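Alginate biosynthesis protein AlgX (Pseudomonas aeruginosa, PDB 4KNC) helps build the exopolysaccharide alginate, taking part in its O-acetylation and protecting the polymer from degradation as it crosses the periplasm. Local coordinates at residues L46-Y51 and P87-V92; G187-L192 and Q210-F215; N266-G271 and E386-V391; N319-R324 and V356-Y361. One frame throughout, in Å; residues are numbered along the deposited sequence.

Contact 1: L46-Y51 and P87-V92; sequences LFRTTY and PTRGLV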
loop_
_atom_site.group_PDB
_atom_site.type_symbol
_atom_site.label_atom_id
_atom_site.label_comp_id
_atom_site.label_asym_id
_atom_site.label_seq_id
_atom_site.Cartn_x
_atom_site.Cartn_y
_atom_site.Cartn_z
ATOM N N LEU A 46 -0.154 -17.904 17.970
ATOM C CA LEU A 46 -1.298 -18.270 17.151
ATOM C C LEU A 46 -0.926 -18.044 15.681
ATOM O O LEU A 46 -0.145 -17.142 15.367
ATOM C CB LEU A 46 -2.520 -17.410 17.501
ATOM C CG LEU A 46 -3.111 -17.432 18.914
ATOM C CD1 LEU A 46 -4.425 -16.628 18.942
ATOM C CD2 LEU A 46 -3.346 -18.861 19.420
ATOM N N PHE A 47 -1.472 -18.858 14.784
ATOM C CA PHE A 47 -1.300 -18.602 13.360
ATOM C C PHE A 47 -2.659 -18.618 12.685
ATOM O O PHE A 47 -3.563 -19.314 13.131
ATOM C CB PHE A 47 -0.421 -19.670 12.719
ATOM C CG PHE A 47 1.032 -19.575 13.094
ATOM C CD1 PHE A 47 1.469 -19.989 14.344
ATOM C CD2 PHE A 47 1.971 -19.076 12.184
ATOM C CE1 PHE A 47 2.822 -19.914 14.682
ATOM C CE2 PHE A 47 3.315 -18.998 12.516
ATOM C CZ PHE A 47 3.739 -19.416 13.771
ATOM N N ARG A 48 -2.797 -17.849 11.610
ATOM C CA ARG A 48 -3.972 -17.916 10.752
ATOM C C ARG A 48 -3.668 -18.849 9.592
ATOM O O ARG A 48 -2.657 -18.695 8.941
ATOM C CB ARG A 48 -4.297 -16.529 10.208
ATOM C CG ARG A 48 -4.421 -15.468 11.297
ATOM C CD ARG A 48 -4.459 -14.102 10.663
ATOM N NE ARG A 48 -3.155 -13.734 10.121
ATOM C CZ ARG A 48 -2.906 -12.594 9.483
ATOM N NH1 ARG A 48 -3.879 -11.722 9.284
ATOM N NH2 ARG A 48 -1.682 -12.327 9.038
ATOM N N THR A 49 -4.550 -19.805 9.322
ATOM C CA THR A 49 -4.284 -20.799 8.291
ATOM C C THR A 49 -4.240 -20.185 6.887
ATOM O O THR A 49 -3.363 -20.513 6.087
ATOM C CB THR A 49 -5.347 -21.908 8.323
ATOM O OG1 THR A 49 -6.646 -21.309 8.292
ATOM C CG2 THR A 49 -5.228 -22.738 9.604
ATOM N N THR A 50 -5.175 -19.285 6.591
ATOM C CA THR A 50 -5.302 -18.763 5.231
ATOM C C THR A 50 -4.335 -17.609 4.969
ATOM O O THR A 50 -3.942 -17.379 3.841
ATOM C CB THR A 50 -6.741 -18.304 4.900
ATOM O OG1 THR A 50 -7.048 -17.106 5.618
ATOM C CG2 THR A 50 -7.766 -19.389 5.267
ATOM N N TYR A 51 -3.962 -16.874 6.009
ATOM C CA TYR A 51 -3.043 -15.760 5.826
ATOM C C TYR A 51 -1.602 -16.182 6.055
ATOM O O TYR A 51 -0.724 -15.800 5.294
ATOM C CB TYR A 51 -3.374 -14.613 6.781
ATOM C CG TYR A 51 -4.654 -13.887 6.466
ATOM C CD1 TYR A 51 -5.894 -14.421 6.829
ATOM C CD2 TYR A 51 -4.631 -12.669 5.796
ATOM C CE1 TYR A 51 -7.071 -13.744 6.543
ATOM C CE2 TYR A 51 -5.794 -11.992 5.494
ATOM C CZ TYR A 51 -7.015 -12.526 5.873
ATOM O OH TYR A 51 -8.172 -11.835 5.576
ATOM N N PRO A 87 7.056 -11.060 3.940
ATOM C CA PRO A 87 6.824 -12.510 3.927
ATOM C C PRO A 87 5.854 -12.971 5.028
ATOM O O PRO A 87 5.595 -12.245 5.984
ATOM C CB PRO A 87 8.223 -13.089 4.152
ATOM C CG PRO A 87 8.967 -11.993 4.903
ATOM C CD PRO A 87 8.436 -10.703 4.328
ATOM N N THR A 88 5.319 -14.174 4.895
ATOM C CA THR A 88 4.299 -14.622 5.847
ATOM C C THR A 88 4.892 -15.015 7.199
ATOM O O THR A 88 6.093 -15.276 7.329
ATOM C CB THR A 88 3.432 -15.758 5.271
ATOM O OG1 THR A 88 4.269 -16.844 4.843
ATOM C CG2 THR A 88 2.609 -15.248 4.072
ATOM N N ARG A 89 4.043 -15.028 8.214
ATOM C CA ARG A 89 4.445 -15.457 9.540
ATOM C C ARG A 89 4.819 -16.928 9.483
ATOM O O ARG A 89 5.679 -17.386 10.222
ATOM C CB ARG A 89 3.308 -15.211 10.549
ATOM C CG ARG A 89 2.907 -13.732 10.634
ATOM C CD ARG A 89 1.682 -13.489 11.532
ATOM N NE ARG A 89 1.985 -13.604 12.962
ATOM C CZ ARG A 89 1.727 -14.682 13.700
ATOM N NH1 ARG A 89 1.163 -15.756 13.146
ATOM N NH2 ARG A 89 2.025 -14.682 14.997
ATOM N N GLY A 90 4.169 -17.671 8.596
ATOM C CA GLY A 90 4.471 -19.084 8.452
ATOM C C GLY A 90 5.865 -19.304 7.864
ATOM O O GLY A 90 6.609 -20.167 8.344
ATOM N N LEU A 91 6.229 -18.524 6.842
ATOM C CA LEU A 91 7.547 -18.674 6.226
ATOM C C LEU A 91 8.653 -18.286 7.186
ATOM O O LEU A 91 9.704 -18.914 7.209
ATOM C CB LEU A 91 7.671 -17.852 4.942
ATOM C CG LEU A 91 6.905 -18.409 3.743
ATOM C CD1 LEU A 91 6.736 -17.328 2.683
ATOM C CD2 LEU A 91 7.602 -19.636 3.162
ATOM N N VAL A 92 8.435 -17.255 7.990
ATOM C CA VAL A 92 9.532 -16.795 8.839
ATOM C C VAL A 92 9.581 -17.549 10.164
ATOM O O VAL A 92 10.643 -18.014 10.611
ATOM C CB VAL A 92 9.455 -15.283 9.101
ATOM C CG1 VAL A 92 10.533 -14.868 10.075
ATOM C CG2 VAL A 92 9.601 -14.500 7.796
HETATM O O HOH W 1 1.417 -13.869 7.257
#
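Arg-89, in the first turn of helix 89-93, reaches across to strand 46-48 with a polar and a cation-pi interaction. The polar part centres on the carbonyl oxygen of Leu-46: Arg-89 NH1 donates to Leu-46 O over 2.9 Å, lying in the carbonyl plane, while a weak second bond comes from NH2. The NH1 bond is bent, with an N-H...O angle of 140°. Arg-89 has other partners too, NH1 pairing with Asp-52 and NH2 with the carbonyl of Phe-145.

The cation-pi part lies over one face of the Phe-47 ring. Arg-89 CZ stands 4.9 Å from the centroid of that ring, with guanidinium and ring planes 57° apart, so the group does not stack flat: NH1 dips nearest, 3.5 Å from Phe-47 CD2. The bend at chi3 of Arg-89 (74°) helps turn the guanidinium back toward the strand.

At the other end, Thr-88 CG2 packs 3.6 Å from Tyr-51 O, and a water accepts from Arg-89 N and gives a weak bond to the same oxygen. Thr-88 OG1 accepts from Leu-91 N at 3.3 Å. This is a threonine N-cap, opening a helix whose arginine joins the small 38-40/46-48 sheet to the SGNH hydrolase-like core near the inferred catalytic Asp-148.

Contact 2: G187-L192 and Q210-F215; sequences GLLSKL and QYVDRF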
loop_
_atom_site.group_PDB
_atom_site.type_symbol
_atom_site.label_atom_id
_atom_site.label_comp_id
_atom_site.label_asym_id
_atom_site.label_seq_id
_atom_site.Cartn_x
_atom_site.Cartn_y
_atom_site.Cartn_z
ATOM N N GLY A 187 12.637 2.898 24.651
ATOM C CA GLY A 187 11.535 2.492 25.502
ATOM C C GLY A 187 11.089 1.084 25.178
ATOM O O GLY A 187 11.760 0.373 24.430
ATOM N N LEU A 188 9.966 0.671 25.759
ATOM C CA LEU A 188 9.393 -0.620 25.437
ATOM C C LEU A 188 8.117 -0.405 24.630
ATOM O O LEU A 188 7.416 0.590 24.815
ATOM C CB LEU A 188 9.102 -1.421 26.709
ATOM C CG LEU A 188 10.279 -1.677 27.656
ATOM C CD1 LEU A 188 9.768 -2.284 28.962
ATOM C CD2 LEU A 188 11.349 -2.577 27.025
ATOM N N LEU A 189 7.843 -1.322 23.708
ATOM C CA LEU A 189 6.639 -1.247 22.893
ATOM C C LEU A 189 5.672 -2.321 23.374
ATOM O O LEU A 189 5.990 -3.510 23.369
ATOM C CB LEU A 189 6.982 -1.450 21.403
ATOM C CG LEU A 189 5.819 -1.606 20.409
ATOM C CD1 LEU A 189 5.000 -0.324 20.297
ATOM C CD2 LEU A 189 6.283 -2.031 19.031
ATOM N N SER A 190 4.489 -1.909 23.802
ATOM C CA SER A 190 3.516 -2.868 24.288
ATOM C C SER A 190 2.570 -3.281 23.171
ATOM O O SER A 190 2.066 -2.437 22.435
ATOM C CB SER A 190 2.703 -2.263 25.429
ATOM O OG SER A 190 1.944 -1.163 24.961
ATOM N N LYS A 191 2.303 -4.576 23.057
ATOM C CA LYS A 191 1.282 -5.017 22.113
ATOM C C LYS A 191 0.482 -6.204 22.611
ATOM O O LYS A 191 1.035 -7.250 22.946
ATOM C CB LYS A 191 1.880 -5.353 20.741
ATOM C CG LYS A 191 0.780 -5.644 19.701
ATOM C CD LYS A 191 1.299 -5.614 18.285
ATOM C CE LYS A 191 1.639 -4.204 17.849
ATOM N NZ LYS A 191 0.440 -3.477 17.390
ATOM N N LEU A 192 -0.830 -6.028 22.672
ATOM C CA LEU A 192 -1.722 -7.155 22.868
ATOM C C LEU A 192 -2.200 -7.453 21.455
ATOM O O LEU A 192 -2.874 -6.627 20.840
ATOM C CB LEU A 192 -2.898 -6.779 23.785
ATOM C CG LEU A 192 -3.979 -7.852 23.980
ATOM C CD1 LEU A 192 -3.369 -9.110 24.578
ATOM C CD2 LEU A 192 -5.158 -7.357 24.831
ATOM N N GLN A 210 2.397 -8.301 25.028
ATOM C CA GLN A 210 3.835 -8.391 24.780
ATOM C C GLN A 210 4.521 -7.037 24.923
ATOM O O GLN A 210 3.980 -6.004 24.524
ATOM C CB GLN A 210 4.099 -8.921 23.372
ATOM C CG GLN A 210 4.258 -10.418 23.275
ATOM C CD GLN A 210 4.869 -10.842 21.943
ATOM O OE1 GLN A 210 4.172 -10.940 20.930
ATOM N NE2 GLN A 210 6.172 -11.099 21.944
ATOM N N TYR A 211 5.725 -7.049 25.480
ATOM C CA TYR A 211 6.527 -5.840 25.594
ATOM C C TYR A 211 7.860 -6.099 24.935
ATOM O O TYR A 211 8.610 -6.941 25.403
ATOM C CB TYR A 211 6.743 -5.474 27.061
ATOM C CG TYR A 211 5.514 -4.867 27.686
ATOM C CD1 TYR A 211 4.488 -5.666 28.168
ATOM C CD2 TYR A 211 5.364 -3.491 27.759
ATOM C CE1 TYR A 211 3.349 -5.100 28.730
ATOM C CE2 TYR A 211 4.232 -2.921 28.311
ATOM C CZ TYR A 211 3.233 -3.723 28.791
ATOM O OH TYR A 211 2.115 -3.137 29.340
ATOM N N VAL A 212 8.136 -5.397 23.836
ATOM C CA VAL A 212 9.401 -5.555 23.121
ATOM C C VAL A 212 10.166 -4.239 23.080
ATOM O O VAL A 212 9.624 -3.184 23.427
ATOM C CB VAL A 212 9.179 -6.044 21.670
ATOM C CG1 VAL A 212 8.505 -7.402 21.674
ATOM C CG2 VAL A 212 8.338 -5.034 20.879
ATOM N N ASP A 213 11.421 -4.310 22.646
ATOM C CA ASP A 213 12.276 -3.128 22.507
ATOM C C ASP A 213 11.738 -2.152 21.459
ATOM O O ASP A 213 11.451 -2.541 20.323
ATOM C CB ASP A 213 13.687 -3.553 22.114
ATOM C CG ASP A 213 14.359 -4.394 23.176
ATOM O OD1 ASP A 213 14.086 -4.155 24.378
ATOM O OD2 ASP A 213 15.160 -5.287 22.804
ATOM N N ARG A 214 11.578 -0.893 21.839
ATOM C CA ARG A 214 11.196 0.123 20.858
ATOM C C ARG A 214 12.410 0.965 20.443
ATOM O O ARG A 214 13.197 1.366 21.290
ATOM C CB ARG A 214 10.101 1.017 21.422
ATOM C CG ARG A 214 9.476 1.914 20.380
ATOM C CD ARG A 214 8.223 2.603 20.909
ATOM N NE ARG A 214 8.526 3.530 21.992
ATOM C CZ ARG A 214 9.040 4.745 21.814
ATOM N NH1 ARG A 214 9.321 5.174 20.586
ATOM N NH2 ARG A 214 9.287 5.526 22.861
ATOM N N PHE A 215 12.557 1.239 19.150
ATOM C CA PHE A 215 13.730 1.966 18.657
ATOM C C PHE A 215 13.392 3.267 17.944
ATOM O O PHE A 215 12.349 3.390 17.303
ATOM C CB PHE A 215 14.539 1.088 17.689
ATOM C CG PHE A 215 15.148 -0.126 18.339
ATOM C CD1 PHE A 215 14.420 -1.294 18.479
ATOM C CD2 PHE A 215 16.440 -0.092 18.824
ATOM C CE1 PHE A 215 14.970 -2.402 19.079
ATOM C CE2 PHE A 215 17.002 -1.202 19.433
ATOM C CZ PHE A 215 16.268 -2.358 19.558
#
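This is an antiparallel strand pairing on the surface of the SGNH hydrolase-like domain, where the two-stranded sheet of 180-191 and 210-220 holds together the ends of a connection containing helix 194-203. Leu-189 and Val-212 form a hydrogen-bonded pair: Leu-189 N donates to Val-212 O at 2.6 Å, almost straight at 173°, and Val-212 N returns a bond to Leu-189 O at 2.9 Å. The same exchange recurs at Lys-191 and Gln-210, with Lys-191 N to Gln-210 O at 2.6 Å.

Between these lies the non-hydrogen-bonded pair Ser-190 and Tyr-211. Ser-190 CB comes within 3.3 Å of Tyr-211 CE2, and Ser-190 CA lies over one face of the phenol, toward its rim; Leu-188 CB approaches the ring at its edge. On the other face of the sheet, Leu-189 and Val-212 run side by side, Leu-189 CB 3.9 Å from Val-212 CG2, and both touch Pro-153 at the start of helix 153-169. Lys-191 shares that face. Its chain runs out straight as far as CD and then turns at chi3 (-71°), the amino group ending at Tyr-249 OH and, in a long, weak ion pair, at Asp-148.

The chemistry thus divides the work: backbone bonds fix the register, one face carries an aromatic side chain at the surface, and the other directs a lysine amino group toward the inferred catalytic residues.

Contact 3: N266-G271 and E386-V391; sequences NAVSGG and EQSKAV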
loop_
_atom_site.group_PDB
_atom_site.type_symbol
_atom_site.label_atom_id
_atom_site.label_comp_id
_atom_site.label_asym_id
_atom_site.label_seq_id
_atom_site.Cartn_x
_atom_site.Cartn_y
_atom_site.Cartn_z
ATOM N N ASN A 266 5.871 8.045 4.214
ATOM C CA ASN A 266 4.482 8.415 3.948
ATOM C C ASN A 266 3.510 7.258 4.168
ATOM O O ASN A 266 2.398 7.250 3.619
ATOM C CB ASN A 266 4.329 8.966 2.515
ATOM C CG ASN A 266 5.085 10.289 2.300
ATOM O OD1 ASN A 266 6.059 10.342 1.556
ATOM N ND2 ASN A 266 4.624 11.354 2.944
ATOM N N ALA A 267 3.923 6.282 4.977
ATOM C CA ALA A 267 3.082 5.128 5.267
ATOM C C ALA A 267 1.763 5.572 5.900
ATOM O O ALA A 267 1.715 6.596 6.584
ATOM C CB ALA A 267 3.796 4.168 6.202
ATOM N N VAL A 268 0.712 4.787 5.680
ATOM C CA VAL A 268 -0.617 5.072 6.222
ATOM C C VAL A 268 -1.096 3.860 7.000
ATOM O O VAL A 268 -1.266 2.788 6.437
ATOM C CB VAL A 268 -1.632 5.391 5.099
ATOM C CG1 VAL A 268 -3.049 5.526 5.659
ATOM C CG2 VAL A 268 -1.223 6.680 4.330
ATOM N N SER A 269 -1.294 4.018 8.304
ATOM C CA SER A 269 -1.774 2.905 9.110
ATOM C C SER A 269 -3.216 2.624 8.717
ATOM O O SER A 269 -4.031 3.536 8.654
ATOM C CB SER A 269 -1.670 3.242 10.601
ATOM O OG SER A 269 -0.324 3.557 10.938
ATOM N N GLY A 270 -3.511 1.364 8.421
ATOM C CA GLY A 270 -4.817 0.982 7.923
ATOM C C GLY A 270 -4.935 1.143 6.425
ATOM O O GLY A 270 -5.942 0.755 5.834
ATOM N N GLY A 271 -3.906 1.698 5.788
ATOM C CA GLY A 271 -4.037 2.046 4.377
ATOM C C GLY A 271 -4.016 0.877 3.408
ATOM O O GLY A 271 -4.467 0.996 2.269
ATOM N N GLU A 386 -13.317 4.363 -2.918
ATOM C CA GLU A 386 -13.273 4.506 -1.473
ATOM C C GLU A 386 -11.855 4.865 -1.041
ATOM O O GLU A 386 -10.894 4.183 -1.390
ATOM C CB GLU A 386 -13.719 3.213 -0.781
ATOM C CG GLU A 386 -15.115 2.729 -1.156
ATOM C CD GLU A 386 -16.208 3.691 -0.727
ATOM O OE1 GLU A 386 -17.192 3.838 -1.482
ATOM O OE2 GLU A 386 -16.092 4.292 0.364
ATOM N N GLN A 387 -11.733 5.938 -0.276
ATOM C CA GLN A 387 -10.438 6.407 0.179
ATOM C C GLN A 387 -10.309 6.175 1.681
ATOM O O GLN A 387 -11.291 6.295 2.411
ATOM C CB GLN A 387 -10.310 7.887 -0.150
ATOM C CG GLN A 387 -9.191 8.593 0.539
ATOM C CD GLN A 387 -9.103 10.055 0.131
ATOM O OE1 GLN A 387 -8.400 10.410 -0.819
ATOM N NE2 GLN A 387 -9.824 10.908 0.842
ATOM N N SER A 388 -9.104 5.835 2.134
ATOM C CA SER A 388 -8.833 5.619 3.551
ATOM C C SER A 388 -9.254 6.810 4.402
ATOM O O SER A 388 -9.068 7.962 4.001
ATOM C CB SER A 388 -7.339 5.352 3.772
ATOM O OG SER A 388 -7.023 5.377 5.154
ATOM N N LYS A 389 -9.811 6.518 5.578
ATOM C CA LYS A 389 -10.238 7.544 6.530
ATOM C C LYS A 389 -9.050 8.331 7.074
ATOM O O LYS A 389 -9.208 9.449 7.573
ATOM C CB LYS A 389 -10.983 6.911 7.717
ATOM C CG LYS A 389 -12.174 6.010 7.367
ATOM C CD LYS A 389 -13.361 6.793 6.824
ATOM C CE LYS A 389 -14.602 5.911 6.742
ATOM N NZ LYS A 389 -15.734 6.612 6.085
ATOM N N ALA A 390 -7.860 7.743 6.990
ATOM C CA ALA A 390 -6.696 8.335 7.632
ATOM C C ALA A 390 -5.874 9.250 6.732
ATOM O O ALA A 390 -4.974 9.921 7.213
ATOM C CB ALA A 390 -5.817 7.256 8.247
ATOM N N VAL A 391 -6.177 9.299 5.437
ATOM C CA VAL A 391 -5.412 10.168 4.548
ATOM C C VAL A 391 -6.054 11.525 4.305
ATOM O O VAL A 391 -7.218 11.747 4.611
ATOM C CB VAL A 391 -5.113 9.504 3.186
ATOM C CG1 VAL A 391 -4.449 8.143 3.398
ATOM C CG2 VAL A 391 -6.388 9.381 2.367
#
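Val-268 brings the two loops together, and its isopropyl group can be followed outward from CB, which points toward residues 386-391. There the chain forks. CG1 swings away from the backbone nitrogen (chi1 173°) and into the turn opposite, where it meets three residues: Val-391 CG1 at 3.7 Å, Ser-388 OG at 4.0 Å and Ala-390 CB at 4.2 Å. The second branch, CG2, also lies 3.7 Å from Val-391 CG1. One methyl of Val-391 is therefore shared by both methyls of Val-268, and the two valine side chains cross at about a right angle. Beside them Ala-390 CB comes within 4.1 Å of Ser-269 O.

Each loop is shaped by its own bonds. Gly-271 N donates to Val-268 O at 2.9 Å, closing a type II turn, whose third position is filled by Gly-270 with positive phi. Opposite, Ser-388 OG accepts from Ala-390 N at 3.1 Å in an ST turn, within a type I turn from Ser-388 to Val-391. Helix 275-282 lies alongside, Ser-276 touching Val-268 and Ala-279 touching Val-391.

The join between the SGNH hydrolase-like domain and the carbohydrate-binding module is thus made here by van der Waals contact of small side chains, beside a loop whose Ser-269 touches the probable nucleophile Ser-243. The contact is largely apolar, and the hydrogen bonds that shape each loop stay within it.

Contact 4: N319-R324 and V356-Y361; sequences NGCSGR and VADVTY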
loop_
_atom_site.group_PDB
_atom_site.type_symbol
_atom_site.label_atom_id
_atom_site.label_comp_id
_atom_site.label_asym_id
_atom_site.label_seq_id
_atom_site.Cartn_x
_atom_site.Cartn_y
_atom_site.Cartn_z
ATOM N N ASN A 319 0.288 14.124 -12.064
ATOM C CA ASN A 319 -0.540 15.126 -11.397
ATOM C C ASN A 319 -1.920 15.377 -12.025
ATOM O O ASN A 319 -2.432 16.495 -11.977
ATOM C CB ASN A 319 0.230 16.449 -11.258
ATOM C CG ASN A 319 -0.139 17.199 -9.989
ATOM O OD1 ASN A 319 -1.062 16.800 -9.262
ATOM N ND2 ASN A 319 0.569 18.292 -9.717
ATOM N N GLY A 320 -2.517 14.336 -12.599
ATOM C CA GLY A 320 -3.841 14.439 -13.191
ATOM C C GLY A 320 -3.989 15.550 -14.216
ATOM O O GLY A 320 -3.377 15.516 -15.292
ATOM N N CYS A 321 -4.801 16.548 -13.879
ATOM C CA CYS A 321 -5.033 17.677 -14.780
ATOM C C CYS A 321 -4.287 18.933 -14.350
ATOM O O CYS A 321 -4.362 19.962 -15.019
ATOM C CB CYS A 321 -6.529 17.987 -14.881
ATOM S SG CYS A 321 -7.505 16.684 -15.646
ATOM N N SER A 322 -3.584 18.843 -13.225
ATOM C CA SER A 322 -2.891 19.990 -12.653
ATOM C C SER A 322 -1.840 20.532 -13.618
ATOM O O SER A 322 -1.099 19.767 -14.239
ATOM C CB SER A 322 -2.259 19.618 -11.308
ATOM O OG SER A 322 -1.762 20.761 -10.638
ATOM N N GLY A 323 -1.809 21.855 -13.761
ATOM C CA GLY A 323 -0.885 22.515 -14.664
ATOM C C GLY A 323 -1.279 22.430 -16.129
ATOM O O GLY A 323 -0.691 23.097 -16.985
ATOM N N ARG A 324 -2.282 21.608 -16.425
ATOM C CA ARG A 324 -2.653 21.339 -17.807
ATOM C C ARG A 324 -4.102 21.718 -18.110
ATOM O O ARG A 324 -4.984 21.572 -17.264
ATOM C CB ARG A 324 -2.348 19.878 -18.157
ATOM C CG ARG A 324 -0.896 19.514 -17.859
ATOM C CD ARG A 324 -0.581 18.085 -18.207
ATOM N NE ARG A 324 -1.638 17.198 -17.753
ATOM C CZ ARG A 324 -2.270 16.338 -18.539
ATOM N NH1 ARG A 324 -1.939 16.242 -19.822
ATOM N NH2 ARG A 324 -3.227 15.567 -18.037
ATOM N N VAL A 356 -8.769 11.945 -18.966
ATOM C CA VAL A 356 -8.575 11.834 -17.517
ATOM C C VAL A 356 -9.451 12.807 -16.697
ATOM O O VAL A 356 -9.704 13.942 -17.112
ATOM C CB VAL A 356 -7.064 11.982 -17.163
ATOM C CG1 VAL A 356 -6.847 12.344 -15.696
ATOM C CG2 VAL A 356 -6.315 10.702 -17.519
ATOM N N ALA A 357 -9.925 12.342 -15.542
ATOM C CA ALA A 357 -10.746 13.145 -14.636
ATOM C C ALA A 357 -10.002 13.543 -13.356
ATOM O O ALA A 357 -9.247 12.746 -12.784
ATOM C CB ALA A 357 -12.020 12.392 -14.279
ATOM N N ASP A 358 -10.248 14.776 -12.914
ATOM C CA ASP A 358 -9.603 15.369 -11.749
ATOM C C ASP A 358 -10.669 16.062 -10.909
ATOM O O ASP A 358 -11.349 16.964 -11.391
ATOM C CB ASP A 358 -8.555 16.397 -12.202
ATOM C CG ASP A 358 -7.557 16.748 -11.105
ATOM O OD1 ASP A 358 -7.936 16.721 -9.912
ATOM O OD2 ASP A 358 -6.390 17.046 -11.438
ATOM N N VAL A 359 -10.803 15.660 -9.651
ATOM C CA VAL A 359 -11.986 16.022 -8.865
ATOM C C VAL A 359 -11.681 16.382 -7.407
ATOM O O VAL A 359 -11.030 15.622 -6.704
ATOM C CB VAL A 359 -12.990 14.844 -8.849
ATOM C CG1 VAL A 359 -14.161 15.142 -7.933
ATOM C CG2 VAL A 359 -13.463 14.521 -10.254
ATOM N N THR A 360 -12.188 17.517 -6.933
ATOM C CA THR A 360 -11.872 17.980 -5.587
ATOM C C THR A 360 -13.071 18.427 -4.746
ATOM O O THR A 360 -13.704 19.445 -5.037
ATOM C CB THR A 360 -10.858 19.127 -5.632
ATOM O OG1 THR A 360 -9.658 18.680 -6.279
ATOM C CG2 THR A 360 -10.537 19.599 -4.219
ATOM N N TYR A 361 -13.365 17.662 -3.697
ATOM C CA TYR A 361 -14.358 18.048 -2.689
ATOM C C TYR A 361 -13.953 19.311 -1.933
ATOM O O TYR A 361 -12.766 19.578 -1.741
ATOM C CB TYR A 361 -14.540 16.938 -1.656
ATOM C CG TYR A 361 -15.372 15.768 -2.108
ATOM C CD1 TYR A 361 -16.686 15.940 -2.522
ATOM C CD2 TYR A 361 -14.852 14.480 -2.093
ATOM C CE1 TYR A 361 -17.453 14.866 -2.923
ATOM C CE2 TYR A 361 -15.608 13.400 -2.494
ATOM C CZ TYR A 361 -16.908 13.597 -2.905
ATOM O OH TYR A 361 -17.661 12.514 -3.301
#
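Cys-321 and Asp-358 bury the most surface here, followed by Val-356, and the three explain how the turn at 319-324 sits against strand 355-361. Chi1 of Asp-358, near -163°, holds its carboxylate out from the strand toward the turn, and OD2 accepts from Cys-321 N at 3.0 Å with an N-H...O angle of 161°. The oxygen uses its anti lone pair for this bond. The same OD2 also forms a salt bridge with Arg-396, so one carboxylate oxygen ties a backbone amide to a neighbouring strand; the two donors probably stabilise its negative charge.

Cys-321 lies along the aspartate stem, SG 3.6 Å from Asp-358 CB. Its sulfur also comes 3.8 Å from Val-356 O and is joined in a disulfide to Cys-434, on the strand next to 355-361 in the sheet. Val-356 completes the group with CG1, 4.4 Å from Gly-320 CA.

Ser-322 N to Asn-319 O, at 2.9 Å, closes a type II' turn with Gly-320 at its second position, and an overlapping type II turn spans Cys-321 to Arg-324. Arg-324 NH2 folds back onto Gly-320 O at 2.7 Å. Asn-319 has positive phi as the C-prime residue of a Schellman motif. A Schellman helix end followed by two overlapping beta turns, with the disulfide cysteine in both, here leads from helix 307-316 into the antiparallel beta fold of the carbohydrate-binding module.

Overall arrangement
The four contacts follow the chain from the SGNH hydrolase-like domain into the carbohydrate-binding module. Contacts 1 and 2 come in series within the first domain, their centres about 21 Å apart, and both lie near the inferred catalytic Asp-148 without touching each other. Contact 3 bridges the domains, its centre about 24 Å from those of contacts 1 and 2, and reaches the same site from its Ser-243 side. Contact 4 is nested inside the long loop that contact 3 closes; it sits in the module, its centre about 21 Å from that of contact 3 and about 41 and 43 Å from those of contacts 1 and 2. A two-domain protein thus combines local pairings around a probable active site, a point of contact between the domains and a disulfide-bonded entry to the second.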